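Local coordinates for metallo-beta-lactamase family protein (Thermus thermophilus, PDB 2ZO4) that binds two zinc ions in a metallo-beta-lactamase fold and is probably a hydrolase, its substrate not established, at residues V13-L24 / T38-L49; P73-F81 / T137-Q145. All coordinates share one frame; numbering follows the deposited sequence.

How the contacts relate
Both contacts flank the dinuclear zinc site, their centres about 11 Å apart and on one side of the chain's centre. Contact 1 is the more buried: a beta hairpin at the edge of the six-stranded sheet meets the 38-42 loop and helix 43-55 through apolar side chains, and its one polar link is a water. Contact 2 is partly buried and joins short helices and loops, with two backbone hydrogen bonds and two prolines against a tyrosine. It also carries two zinc ligands, Asp74 and His75; in contact 1 Val22 touches both and Ile15 touches Asp74. Where the contacts meet, Gly41 N lies 2.8 Å from Arg140 O, and Thr38 OG1 hydrogen-bonds to the carbonyl of His75.

Contact 1 (V13-L24 / T38-L49); sequences VPIPYPLKTVNL and TALGTRAARGAL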
ATOM      1  N   VAL A  13      12.761   3.587  -7.951  1.00 17.03           N
ATOM      2  CA  VAL A  13      13.767   3.304  -6.925  1.00 17.61           C
ATOM      3  C   VAL A  13      13.797   1.806  -6.607  1.00 18.00           C
ATOM      4  O   VAL A  13      12.743   1.205  -6.405  1.00 18.02           O
ATOM      5  CB  VAL A  13      13.503   4.142  -5.633  1.00 17.45           C
ATOM      6  CG1 VAL A  13      14.484   3.791  -4.533  1.00 17.52           C
ATOM      7  CG2 VAL A  13      13.573   5.631  -5.930  1.00 16.94           C
ATOM      8  N   PRO A  14      15.003   1.193  -6.576  1.00 18.68           N
ATOM      9  CA  PRO A  14      15.126  -0.237  -6.251  1.00 19.01           C
ATOM     10  C   PRO A  14      14.763  -0.555  -4.802  1.00 19.33           C
ATOM     11  O   PRO A  14      15.111   0.196  -3.893  1.00 19.03           O
ATOM     12  CB  PRO A  14      16.611  -0.542  -6.505  1.00 19.23           C
ATOM     13  CG  PRO A  14      17.128   0.623  -7.305  1.00 19.21           C
ATOM     14  CD  PRO A  14      16.317   1.795  -6.866  1.00 18.77           C
ATOM     15  N   ILE A  15      14.051  -1.662  -4.609  1.00 19.87           N
ATOM     16  CA  ILE A  15      13.629  -2.114  -3.282  1.00 20.61           C
ATOM     17  C   ILE A  15      13.932  -3.608  -3.090  1.00 21.37           C
ATOM     18  O   ILE A  15      13.811  -4.394  -4.036  1.00 21.50           O
ATOM     19  CB  ILE A  15      12.125  -1.810  -2.995  1.00 20.45           C
ATOM     20  CG1 ILE A  15      11.210  -2.418  -4.070  1.00 20.16           C
ATOM     21  CG2 ILE A  15      11.901  -0.310  -2.856  1.00 20.01           C
ATOM     22  CD1 ILE A  15       9.724  -2.425  -3.705  1.00 20.52           C
ATOM     23  N   PRO A  16      14.337  -4.003  -1.868  1.00 22.16           N
ATOM     24  CA  PRO A  16      14.736  -5.390  -1.618  1.00 22.74           C
ATOM     25  C   PRO A  16      13.549  -6.338  -1.404  1.00 23.30           C
ATOM     26  O   PRO A  16      13.609  -7.219  -0.541  1.00 23.74           O
ATOM     27  CB  PRO A  16      15.576  -5.274  -0.344  1.00 22.79           C
ATOM     28  CG  PRO A  16      14.970  -4.132   0.392  1.00 22.52           C
ATOM     29  CD  PRO A  16      14.466  -3.168  -0.657  1.00 22.26           C
ATOM     30  N   TYR A  17      12.494  -6.156  -2.198  1.00 23.60           N
ATOM     31  CA  TYR A  17      11.277  -6.965  -2.113  1.00 23.95           C
ATOM     32  C   TYR A  17      10.878  -7.470  -3.505  1.00 23.74           C
ATOM     33  O   TYR A  17      11.317  -6.906  -4.508  1.00 23.80           O
ATOM     34  CB  TYR A  17      10.141  -6.162  -1.459  1.00 24.39           C
ATOM     35  CG  TYR A  17      10.512  -5.645  -0.088  1.00 24.99           C
ATOM     36  CD1 TYR A  17      10.608  -6.514   1.000  1.00 25.70           C
ATOM     37  CD2 TYR A  17      10.797  -4.295   0.116  1.00 25.39           C
ATOM     38  CE1 TYR A  17      10.969  -6.053   2.260  1.00 26.21           C
ATOM     39  CE2 TYR A  17      11.159  -3.821   1.371  1.00 25.67           C
ATOM     40  CZ  TYR A  17      11.241  -4.707   2.438  1.00 26.05           C
ATOM     41  OH  TYR A  17      11.598  -4.251   3.683  1.00 26.18           O
ATOM     42  N   PRO A  18      10.076  -8.555  -3.573  1.00 23.65           N
ATOM     43  CA  PRO A  18       9.680  -9.158  -4.859  1.00 23.44           C
ATOM     44  C   PRO A  18       9.156  -8.181  -5.924  1.00 23.20           C
ATOM     45  O   PRO A  18       9.263  -8.473  -7.115  1.00 23.13           O
ATOM     46  CB  PRO A  18       8.589 -10.169  -4.470  1.00 23.61           C
ATOM     47  CG  PRO A  18       8.332  -9.972  -3.004  1.00 23.73           C
ATOM     48  CD  PRO A  18       9.530  -9.307  -2.428  1.00 23.57           C
ATOM     49  N   LEU A  19       8.607  -7.038  -5.506  1.00 22.96           N
ATOM     50  CA  LEU A  19       8.165  -5.999  -6.449  1.00 22.71           C
ATOM     51  C   LEU A  19       9.345  -5.320  -7.159  1.00 22.42           C
ATOM     52  O   LEU A  19       9.186  -4.782  -8.257  1.00 22.48           O
ATOM     53  CB  LEU A  19       7.293  -4.957  -5.743  1.00 22.94           C
ATOM     54  N   LYS A  20      10.509  -5.338  -6.502  1.00 21.96           N
ATOM     55  CA  LYS A  20      11.812  -4.924  -7.066  1.00 21.47           C
ATOM     56  C   LYS A  20      12.026  -3.421  -7.243  1.00 20.76           C
ATOM     57  O   LYS A  20      13.144  -2.926  -7.058  1.00 20.82           O
ATOM     58  CB  LYS A  20      12.130  -5.672  -8.370  1.00 21.83           C
ATOM     59  CG  LYS A  20      12.436  -7.170  -8.196  1.00 23.02           C
ATOM     60  CD  LYS A  20      13.819  -7.424  -7.589  1.00 25.24           C
ATOM     61  CE  LYS A  20      14.957  -7.118  -8.573  1.00 26.57           C
ATOM     62  NZ  LYS A  20      16.288  -7.106  -7.888  1.00 27.24           N
ATOM     63  N   THR A  21      10.961  -2.707  -7.606  1.00 19.69           N
ATOM     64  CA  THR A  21      11.037  -1.274  -7.882  1.00 18.55           C
ATOM     65  C   THR A  21       9.787  -0.553  -7.388  1.00 17.53           C
ATOM     66  O   THR A  21       8.661  -0.978  -7.660  1.00 17.41           O
ATOM     67  CB  THR A  21      11.230  -0.994  -9.398  1.00 18.68           C
ATOM     68  OG1 THR A  21      12.310  -1.790  -9.900  1.00 19.66           O
ATOM     69  CG2 THR A  21      11.537   0.481  -9.656  1.00 18.54           C
ATOM     70  N   VAL A  22      10.000   0.539  -6.659  1.00 16.42           N
ATOM     71  CA  VAL A  22       8.915   1.418  -6.245  1.00 15.25           C
ATOM     72  C   VAL A  22       8.952   2.704  -7.070  1.00 14.49           C
ATOM     73  O   VAL A  22      10.030   3.199  -7.411  1.00 14.33           O
ATOM     74  CB  VAL A  22       8.948   1.706  -4.712  1.00 15.28           C
ATOM     75  CG1 VAL A  22      10.154   2.582  -4.321  1.00 14.95           C
ATOM     76  CG2 VAL A  22       7.631   2.331  -4.241  1.00 15.12           C
ATOM     77  N   ASN A  23       7.768   3.213  -7.407  1.00 13.53           N
ATOM     78  CA  ASN A  23       7.627   4.481  -8.119  1.00 12.55           C
ATOM     79  C   ASN A  23       7.299   5.631  -7.175  1.00 12.34           C
ATOM     80  O   ASN A  23       6.227   5.657  -6.553  1.00 12.03           O
ATOM     81  CB  ASN A  23       6.537   4.384  -9.190  1.00 12.28           C
ATOM     82  CG  ASN A  23       6.862   3.380 -10.270  1.00 11.72           C
ATOM     83  OD1 ASN A  23       8.022   3.209 -10.645  1.00 11.66           O
ATOM     84  ND2 ASN A  23       5.837   2.704 -10.779  1.00  9.91           N
ATOM     85  N   LEU A  24       8.232   6.569  -7.071  1.00 11.89           N
ATOM     86  CA  LEU A  24       8.016   7.812  -6.342  1.00 11.69           C
ATOM     87  C   LEU A  24       7.704   8.912  -7.346  1.00 11.66           C
ATOM     88  O   LEU A  24       8.036   8.793  -8.532  1.00 11.37           O
ATOM     89  CB  LEU A  24       9.256   8.190  -5.531  1.00 11.65           C
ATOM     90  CG  LEU A  24      10.008   7.119  -4.734  1.00 11.58           C
ATOM     91  CD1 LEU A  24      11.092   7.779  -3.899  1.00 11.88           C
ATOM     92  CD2 LEU A  24       9.068   6.302  -3.850  1.00 12.35           C
ATOM     93  N   THR A  38       8.592   7.694  -0.549  1.00 11.40           N
ATOM     94  CA  THR A  38       9.979   7.986  -0.151  1.00 11.84           C
ATOM     95  C   THR A  38      10.970   6.824  -0.237  1.00 12.24           C
ATOM     96  O   THR A  38      12.133   6.990   0.128  1.00 12.59           O
ATOM     97  CB  THR A  38      10.054   8.506   1.313  1.00 11.66           C
ATOM     98  OG1 THR A  38       9.561   7.500   2.209  1.00 11.62           O
ATOM     99  CG2 THR A  38       9.262   9.781   1.489  1.00 11.45           C
ATOM    100  N   ALA A  39      10.520   5.663  -0.713  1.00 12.57           N
ATOM    101  CA  ALA A  39      11.309   4.427  -0.640  1.00 13.06           C
ATOM    102  C   ALA A  39      11.721   4.119   0.804  1.00 13.45           C
ATOM    103  O   ALA A  39      10.942   4.344   1.734  1.00 13.38           O
ATOM    104  CB  ALA A  39      12.524   4.482  -1.578  1.00 12.88           C
ATOM    105  N   LEU A  40      12.940   3.622   1.000  1.00 13.80           N
ATOM    106  CA  LEU A  40      13.372   3.152   2.322  1.00 14.35           C
ATOM    107  C   LEU A  40      14.892   3.178   2.486  1.00 14.69           C
ATOM    108  O   LEU A  40      15.625   3.430   1.526  1.00 14.62           O
ATOM    109  CB  LEU A  40      12.816   1.745   2.608  1.00 14.12           C
ATOM    110  CG  LEU A  40      13.441   0.508   1.952  1.00 14.54           C
ATOM    111  CD1 LEU A  40      12.777  -0.746   2.497  1.00 13.76           C
ATOM    112  CD2 LEU A  40      13.356   0.544   0.425  1.00 14.89           C
ATOM    113  N   GLY A  41      15.347   2.902   3.708  1.00 15.19           N
ATOM    114  CA  GLY A  41      16.748   3.068   4.082  1.00 15.68           C
ATOM    115  C   GLY A  41      17.649   1.906   3.731  1.00 16.14           C
ATOM    116  O   GLY A  41      18.071   1.152   4.606  1.00 16.47           O
ATOM    117  N   THR A  42      17.924   1.748   2.441  1.00 16.58           N
ATOM    118  CA  THR A  42      19.014   0.892   1.985  1.00 16.89           C
ATOM    119  C   THR A  42      19.984   1.806   1.260  1.00 17.09           C
ATOM    120  O   THR A  42      19.600   2.900   0.847  1.00 17.14           O
ATOM    121  CB  THR A  42      18.551  -0.236   1.023  1.00 16.89           C
ATOM    122  OG1 THR A  42      18.132   0.318  -0.231  1.00 16.97           O
ATOM    123  CG2 THR A  42      17.417  -1.053   1.630  1.00 16.81           C
ATOM    124  N   ARG A  43      21.228   1.362   1.102  1.00 17.31           N
ATOM    125  CA  ARG A  43      22.227   2.124   0.357  1.00 17.58           C
ATOM    126  C   ARG A  43      21.809   2.306  -1.107  1.00 17.71           C
ATOM    127  O   ARG A  43      21.938   3.402  -1.668  1.00 17.82           O
ATOM    128  CB  ARG A  43      23.603   1.453   0.455  1.00 17.86           C
ATOM    129  N   ALA A  44      21.290   1.237  -1.707  1.00 17.72           N
ATOM    130  CA  ALA A  44      20.849   1.260  -3.100  1.00 17.87           C
ATOM    131  C   ALA A  44      19.639   2.171  -3.332  1.00 18.05           C
ATOM    132  O   ALA A  44      19.569   2.857  -4.348  1.00 18.20           O
ATOM    133  CB  ALA A  44      20.559  -0.152  -3.589  1.00 17.85           C
ATOM    134  N   ALA A  45      18.692   2.170  -2.396  1.00 18.30           N
ATOM    135  CA  ALA A  45      17.504   3.019  -2.507  1.00 18.38           C
ATOM    136  C   ALA A  45      17.822   4.494  -2.262  1.00 18.36           C
ATOM    137  O   ALA A  45      17.401   5.357  -3.034  1.00 18.27           O
ATOM    138  CB  ALA A  45      16.403   2.537  -1.569  1.00 18.60           C
ATOM    139  N   ARG A  46      18.564   4.777  -1.190  1.00 18.57           N
ATOM    140  CA  ARG A  46      19.013   6.142  -0.878  1.00 18.74           C
ATOM    141  C   ARG A  46      19.841   6.734  -2.014  1.00 18.44           C
ATOM    142  O   ARG A  46      19.663   7.898  -2.378  1.00 18.49           O
ATOM    143  CB  ARG A  46      19.852   6.166   0.401  1.00 19.03           C
ATOM    144  CG  ARG A  46      19.087   5.967   1.697  1.00 20.43           C
ATOM    145  CD  ARG A  46      20.067   5.855   2.856  1.00 22.92           C
ATOM    146  NE  ARG A  46      19.401   5.751   4.155  1.00 25.37           N
ATOM    147  CZ  ARG A  46      19.066   6.791   4.917  1.00 26.11           C
ATOM    148  NH1 ARG A  46      19.322   8.030   4.519  1.00 26.40           N
ATOM    149  NH2 ARG A  46      18.466   6.588   6.082  1.00 27.07           N
ATOM    150  N   GLY A  47      20.742   5.919  -2.560  1.00 18.18           N
ATOM    151  CA  GLY A  47      21.646   6.332  -3.630  1.00 17.89           C
ATOM    152  C   GLY A  47      20.910   6.683  -4.903  1.00 17.73           C
ATOM    153  O   GLY A  47      21.184   7.716  -5.517  1.00 17.81           O
ATOM    154  N   ALA A  48      19.970   5.823  -5.289  1.00 17.43           N
ATOM    155  CA  ALA A  48      19.128   6.048  -6.461  1.00 17.20           C
ATOM    156  C   ALA A  48      18.293   7.325  -6.344  1.00 17.05           C
ATOM    157  O   ALA A  48      18.178   8.088  -7.310  1.00 16.77           O
ATOM    158  CB  ALA A  48      18.228   4.849  -6.698  1.00 17.30           C
ATOM    159  N   LEU A  49      17.714   7.553  -5.163  1.00 16.83           N
ATOM    160  CA  LEU A  49      16.891   8.735  -4.929  1.00 16.80           C
ATOM    161  C   LEU A  49      17.738  10.007  -4.998  1.00 16.99           C
ATOM    162  O   LEU A  49      17.336  11.001  -5.619  1.00 16.69           O
ATOM    163  CB  LEU A  49      16.145   8.631  -3.587  1.00 16.82           C
ATOM    164  CG  LEU A  49      15.144   9.728  -3.190  1.00 16.84           C
ATOM    165  CD1 LEU A  49      14.226  10.119  -4.348  1.00 16.80           C
ATOM    166  CD2 LEU A  49      14.324   9.287  -1.971  1.00 16.69           C
TER
HETATM  167  O   HOH W   1      16.764  -1.069  -2.194  1.00 15.55           O
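The Tyr17 ring takes Pro16 CG on one face, offset toward the rim, while CD1 of Leu40 sits near the ring plane at its edge, 3.7 Å from Tyr17 CE2. The ring belongs to the loop of a beta hairpin, strands 8-14 and 21-29 at the margin of the metallo-beta-lactamase sheet, which packs here on the loop before helix 43-55 and its first turns. Leu40 works as a fork: its other methyl, CD2, lies 3.7 Å from Ile15 CG2, the two side chains crossing at about a right angle, and also meets Pro16 CD tip to tip. Deeper in, Val13 has CG1 anti to its backbone N (chi1 176°), which brings that methyl against both Ala39 CB (3.6 Å) and Ala45 CB. Pro14 CA and Ala45 CA are 5.5 Å apart, and Ala48 CB rests 3.6 Å from Pro14 CD. Leu24 fills the far end, CD2 lying over the backbone at Thr38 and Ala39 and CD1 reaching Leu49. Tyr17 OH is hydrogen-bonded to Thr137 OG1 and Arg140 NH2. Thr42 is the N-cap residue, its OG1 accepting from Ala45 N at 2.9 Å, and one water bridges Thr42 OG1 to Pro14 O, donating to this carbonyl at 2.7 Å.

Contact 2 (P73-F81 / T137-Q145); sequences PDHYGLSGF and TRERVHPPQ. With ZN (zinc ion), chain C.
This is a backbone-to-backbone and apolar contact beside the zinc site of the metallo-beta-lactamase fold, in which the chain leaving helix 133-138 runs along two short helical turns that begin within the HxHxDH motif (His70, His72, Asp74, His75). Two backbone bonds join the segments. His142 N donates to Gly77 O at 2.8 Å, and Gly80 N donates to His142 O at 2.7 Å with a more bent N-H angle of 133°. The His142 ring meets Gly77 O edge-on, in plane, with CD2 3.5 Å from that oxygen. Gly77 and Gly80 lie where the backbones come closest, and Gly80 CA is 3.8 Å from Pro143 O.

Tyr76 carries its ring out against Val141, Pro143 and Pro144, with CG opposite the backbone N (chi1 168°). Val141 CG1 meets the ring edge in plane, 3.7 Å from CE2, whereas the two prolines come in obliquely near the hydroxyl end, where Tyr76 OH is hydrogen-bonded to His100 ND1; Pro144 CD is 3.5 Å from Tyr76 CZ. Ser79 OG lies over the centre of one ring face and donates to Tyr76 O at 2.7 Å, tying down the turn. Val141 CG2 and Thr137 CG2 both pack on Pro73 CB. Asp74 OD2 and His75 NE2 bind zinc, the latter at 2.1 Å, and Asp190 and His233 complete the protein ligands. His75 ND1 is hydrogen-bonded to Asp37; together with the zinc bond this sets the rotation of the ring. Around the contact, Trp103 of helix 99-104 covers Pro73 and Thr137, Arg46 and Leu49 of helix 43-55 pack on Leu78, and Val22 of strand 21-29 lies against Asp74 and His75.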
ATOM      1  N   PRO A  73       6.778  -0.269   3.869  1.00 10.35           N
ATOM      2  CA  PRO A  73       8.165   0.200   3.968  1.00 10.48           C
ATOM      3  C   PRO A  73       8.711   0.837   2.685  1.00 10.71           C
ATOM      4  O   PRO A  73       9.469   1.800   2.758  1.00 10.65           O
ATOM      5  CB  PRO A  73       8.949  -1.075   4.314  1.00 10.37           C
ATOM      6  CG  PRO A  73       8.048  -2.209   3.937  1.00 10.63           C
ATOM      7  CD  PRO A  73       6.665  -1.708   4.172  1.00 10.27           C
ATOM      8  N   ASP A  74       8.314   0.308   1.529  1.00 11.02           N
ATOM      9  CA  ASP A  74       8.749   0.829   0.227  1.00 11.09           C
ATOM     10  C   ASP A  74       8.219   2.230  -0.124  1.00 10.88           C
ATOM     11  O   ASP A  74       8.673   2.842  -1.091  1.00 11.21           O
ATOM     12  CB  ASP A  74       8.431  -0.178  -0.894  1.00 11.25           C
ATOM     13  CG  ASP A  74       6.971  -0.622  -0.907  1.00 12.29           C
ATOM     14  OD1 ASP A  74       6.372  -0.820   0.177  1.00 12.53           O
ATOM     15  OD2 ASP A  74       6.423  -0.789  -2.018  1.00 12.26           O
ATOM     16  N   HIS A  75       7.268   2.732   0.659  1.00 10.60           N
ATOM     17  CA  HIS A  75       6.681   4.058   0.433  1.00 10.46           C
ATOM     18  C   HIS A  75       6.963   4.997   1.610  1.00 10.37           C
ATOM     19  O   HIS A  75       7.102   6.207   1.441  1.00 10.42           O
ATOM     20  CB  HIS A  75       5.167   3.931   0.212  1.00 10.30           C
ATOM     21  CG  HIS A  75       4.796   3.065  -0.955  1.00 10.00           C
ATOM     22  ND1 HIS A  75       4.420   3.578  -2.178  1.00  8.94           N
ATOM     23  CD2 HIS A  75       4.748   1.719  -1.085  1.00  9.48           C
ATOM     24  CE1 HIS A  75       4.159   2.588  -3.012  1.00  8.79           C
ATOM     25  NE2 HIS A  75       4.351   1.448  -2.373  1.00  9.93           N
ATOM     26  N   TYR A  76       7.089   4.407   2.792  1.00 10.45           N
ATOM     27  CA  TYR A  76       7.083   5.120   4.068  1.00 10.57           C
ATOM     28  C   TYR A  76       8.474   5.160   4.718  1.00 10.79           C
ATOM     29  O   TYR A  76       8.716   5.960   5.627  1.00 10.72           O
ATOM     30  CB  TYR A  76       6.061   4.404   4.951  1.00 10.48           C
ATOM     31  CG  TYR A  76       5.977   4.704   6.435  1.00 10.43           C
ATOM     32  CD1 TYR A  76       4.923   5.453   6.952  1.00 10.65           C
ATOM     33  CD2 TYR A  76       6.884   4.144   7.335  1.00 10.35           C
ATOM     34  CE1 TYR A  76       4.807   5.684   8.325  1.00 10.30           C
ATOM     35  CE2 TYR A  76       6.786   4.379   8.701  1.00 10.72           C
ATOM     36  CZ  TYR A  76       5.746   5.142   9.190  1.00 10.48           C
ATOM     37  OH  TYR A  76       5.648   5.354  10.545  1.00 10.47           O
ATOM     38  N   GLY A  77       9.380   4.315   4.226  1.00 10.84           N
ATOM     39  CA  GLY A  77      10.678   4.064   4.867  1.00 11.40           C
ATOM     40  C   GLY A  77      11.599   5.251   5.117  1.00 11.59           C
ATOM     41  O   GLY A  77      12.263   5.307   6.148  1.00 11.95           O
ATOM     42  N   LEU A  78      11.655   6.193   4.182  1.00 11.77           N
ATOM     43  CA  LEU A  78      12.505   7.376   4.356  1.00 12.15           C
ATOM     44  C   LEU A  78      11.791   8.632   4.872  1.00 12.19           C
ATOM     45  O   LEU A  78      12.419   9.686   5.011  1.00 12.70           O
ATOM     46  CB  LEU A  78      13.293   7.691   3.079  1.00 12.18           C
ATOM     47  CG  LEU A  78      14.481   6.783   2.725  1.00 12.78           C
ATOM     48  CD1 LEU A  78      15.153   7.259   1.444  1.00 12.32           C
ATOM     49  CD2 LEU A  78      15.496   6.714   3.863  1.00 12.89           C
ATOM     50  N   SER A  79      10.496   8.522   5.166  1.00 12.19           N
ATOM     51  CA  SER A  79       9.701   9.685   5.586  1.00 12.12           C
ATOM     52  C   SER A  79      10.255  10.383   6.834  1.00 12.03           C
ATOM     53  O   SER A  79      10.262  11.612   6.909  1.00 11.74           O
ATOM     54  CB  SER A  79       8.227   9.315   5.775  1.00 12.06           C
ATOM     55  OG  SER A  79       8.054   8.297   6.745  1.00 12.68           O
ATOM     56  N   GLY A  80      10.716   9.594   7.801  1.00 11.96           N
ATOM     57  CA  GLY A  80      11.344  10.127   9.008  1.00 11.99           C
ATOM     58  C   GLY A  80      12.694  10.771   8.745  1.00 12.07           C
ATOM     59  O   GLY A  80      13.084  11.694   9.460  1.00 12.25           O
ATOM     60  N   PHE A  81      13.406  10.281   7.726  1.00 12.08           N
ATOM     61  CA  PHE A  81      14.683  10.870   7.309  1.00 12.17           C
ATOM     62  C   PHE A  81      14.452  12.260   6.734  1.00 12.14           C
ATOM     63  O   PHE A  81      15.085  13.229   7.160  1.00 11.87           O
ATOM     64  CB  PHE A  81      15.421   9.973   6.295  1.00 12.35           C
ATOM     65  CG  PHE A  81      16.577  10.662   5.588  1.00 12.91           C
ATOM     66  CD1 PHE A  81      17.759  10.961   6.271  1.00 13.19           C
ATOM     67  CD2 PHE A  81      16.482  11.005   4.240  1.00 13.53           C
ATOM     68  CE1 PHE A  81      18.827  11.596   5.623  1.00 13.43           C
ATOM     69  CE2 PHE A  81      17.545  11.637   3.579  1.00 13.25           C
ATOM     70  CZ  PHE A  81      18.719  11.935   4.275  1.00 13.06           C
ATOM     71  N   THR A 137      13.445  -5.455   7.891  1.00 23.21           N
ATOM     72  CA  THR A 137      12.626  -4.374   7.349  1.00 22.59           C
ATOM     73  C   THR A 137      12.595  -3.157   8.283  1.00 22.23           C
ATOM     74  O   THR A 137      12.843  -2.035   7.839  1.00 22.18           O
ATOM     75  CB  THR A 137      11.193  -4.866   7.047  1.00 22.79           C
ATOM     76  OG1 THR A 137      11.245  -5.882   6.039  1.00 22.75           O
ATOM     77  CG2 THR A 137      10.303  -3.725   6.566  1.00 22.57           C
ATOM     78  N   ARG A 138      12.299  -3.385   9.566  1.00 21.77           N
ATOM     79  CA  ARG A 138      12.264  -2.318  10.575  1.00 21.46           C
ATOM     80  C   ARG A 138      13.544  -1.481  10.612  1.00 21.27           C
ATOM     81  O   ARG A 138      13.492  -0.271  10.837  1.00 21.16           O
ATOM     82  CB  ARG A 138      11.994  -2.891  11.969  1.00 21.59           C
ATOM     83  CG  ARG A 138      10.568  -3.337  12.210  1.00 21.67           C
ATOM     84  CD  ARG A 138      10.337  -3.656  13.677  1.00 22.82           C
ATOM     85  NE  ARG A 138       8.968  -4.103  13.945  1.00 22.83           N
ATOM     86  CZ  ARG A 138       7.941  -3.292  14.182  1.00 22.93           C
ATOM     87  NH1 ARG A 138       8.107  -1.978  14.179  1.00 22.83           N
ATOM     88  NH2 ARG A 138       6.740  -3.798  14.423  1.00 23.91           N
ATOM     89  N   GLU A 139      14.685  -2.138  10.398  1.00 21.04           N
ATOM     90  CA  GLU A 139      15.987  -1.474  10.363  1.00 20.88           C
ATOM     91  C   GLU A 139      16.113  -0.508   9.180  1.00 20.77           C
ATOM     92  O   GLU A 139      16.908   0.432   9.221  1.00 20.82           O
ATOM     93  CB  GLU A 139      17.110  -2.515  10.311  1.00 21.10           C
ATOM     94  N   ARG A 140      15.324  -0.755   8.135  1.00 20.29           N
ATOM     95  CA  ARG A 140      15.328   0.060   6.919  1.00 19.91           C
ATOM     96  C   ARG A 140      14.241   1.143   6.956  1.00 19.17           C
ATOM     97  O   ARG A 140      14.129   1.958   6.035  1.00 18.92           O
ATOM     98  CB  ARG A 140      15.142  -0.836   5.686  1.00 20.19           C
ATOM     99  CG  ARG A 140      16.113  -2.007   5.615  1.00 21.77           C
ATOM    100  CD  ARG A 140      16.121  -2.659   4.250  1.00 25.41           C
ATOM    101  NE  ARG A 140      15.029  -3.610   4.068  1.00 27.91           N
ATOM    102  CZ  ARG A 140      15.187  -4.924   3.925  1.00 29.04           C
ATOM    103  NH1 ARG A 140      16.400  -5.467   3.933  1.00 29.20           N
ATOM    104  NH2 ARG A 140      14.120  -5.697   3.768  1.00 29.61           N
ATOM    105  N   VAL A 141      13.452   1.148   8.027  1.00 18.38           N
ATOM    106  CA  VAL A 141      12.340   2.081   8.156  1.00 17.76           C
ATOM    107  C   VAL A 141      12.632   3.167   9.186  1.00 17.62           C
ATOM    108  O   VAL A 141      13.008   2.876  10.324  1.00 17.38           O
ATOM    109  CB  VAL A 141      11.016   1.352   8.485  1.00 17.60           C
ATOM    110  CG1 VAL A 141       9.904   2.346   8.795  1.00 16.78           C
ATOM    111  CG2 VAL A 141      10.615   0.438   7.327  1.00 17.04           C
ATOM    112  N   HIS A 142      12.448   4.416   8.763  1.00 17.39           N
ATOM    113  CA  HIS A 142      12.614   5.583   9.624  1.00 17.36           C
ATOM    114  C   HIS A 142      11.261   6.270   9.754  1.00 16.97           C
ATOM    115  O   HIS A 142      10.905   7.100   8.914  1.00 17.23           O
ATOM    116  CB  HIS A 142      13.655   6.537   9.032  1.00 17.63           C
ATOM    117  CG  HIS A 142      14.976   5.889   8.765  1.00 19.23           C
ATOM    118  ND1 HIS A 142      16.055   6.020   9.615  1.00 20.49           N
ATOM    119  CD2 HIS A 142      15.386   5.081   7.758  1.00 20.00           C
ATOM    120  CE1 HIS A 142      17.075   5.330   9.136  1.00 20.92           C
ATOM    121  NE2 HIS A 142      16.694   4.750   8.011  1.00 21.36           N
ATOM    122  N   PRO A 143      10.489   5.908  10.794  1.00 16.48           N
ATOM    123  CA  PRO A 143       9.136   6.439  10.966  1.00 16.31           C
ATOM    124  C   PRO A 143       9.129   7.930  11.314  1.00 16.06           C
ATOM    125  O   PRO A 143       9.990   8.383  12.072  1.00 15.87           O
ATOM    126  CB  PRO A 143       8.579   5.620  12.140  1.00 16.21           C
ATOM    127  CG  PRO A 143       9.512   4.456  12.294  1.00 16.22           C
ATOM    128  CD  PRO A 143      10.839   4.967  11.871  1.00 16.45           C
ATOM    129  N   PRO A 144       8.168   8.691  10.755  1.00 15.70           N
ATOM    130  CA  PRO A 144       8.035  10.103  11.097  1.00 15.74           C
ATOM    131  C   PRO A 144       7.524  10.253  12.525  1.00 15.81           C
ATOM    132  O   PRO A 144       6.762   9.407  12.999  1.00 15.42           O
ATOM    133  CB  PRO A 144       6.994  10.616  10.091  1.00 15.59           C
ATOM    134  CG  PRO A 144       6.197   9.423   9.726  1.00 15.24           C
ATOM    135  CD  PRO A 144       7.154   8.264   9.773  1.00 15.76           C
ATOM    136  N   GLN A 145       7.961  11.312  13.200  1.00 16.12           N
ATOM    137  CA  GLN A 145       7.563  11.565  14.583  1.00 16.55           C
ATOM    138  C   GLN A 145       6.270  12.355  14.655  1.00 16.01           C
ATOM    139  O   GLN A 145       5.403  12.063  15.481  1.00 15.97           O
ATOM    140  CB  GLN A 145       8.669  12.301  15.340  1.00 16.75           C
ATOM    141  CG  GLN A 145       9.648  11.373  16.043  1.00 20.20           C
ATOM    142  CD  GLN A 145      10.423  10.508  15.081  1.00 24.26           C
ATOM    143  OE1 GLN A 145      11.081  11.017  14.173  1.00 26.67           O
ATOM    144  NE2 GLN A 145      10.347   9.187  15.266  1.00 25.66           N
TER
HETATM  145 ZN    ZN C 319       4.244  -0.564  -2.784  1.00 14.23          ZN
HETATM  146  O   HOH W   2       3.852  -1.573  -1.123  1.00  8.02           O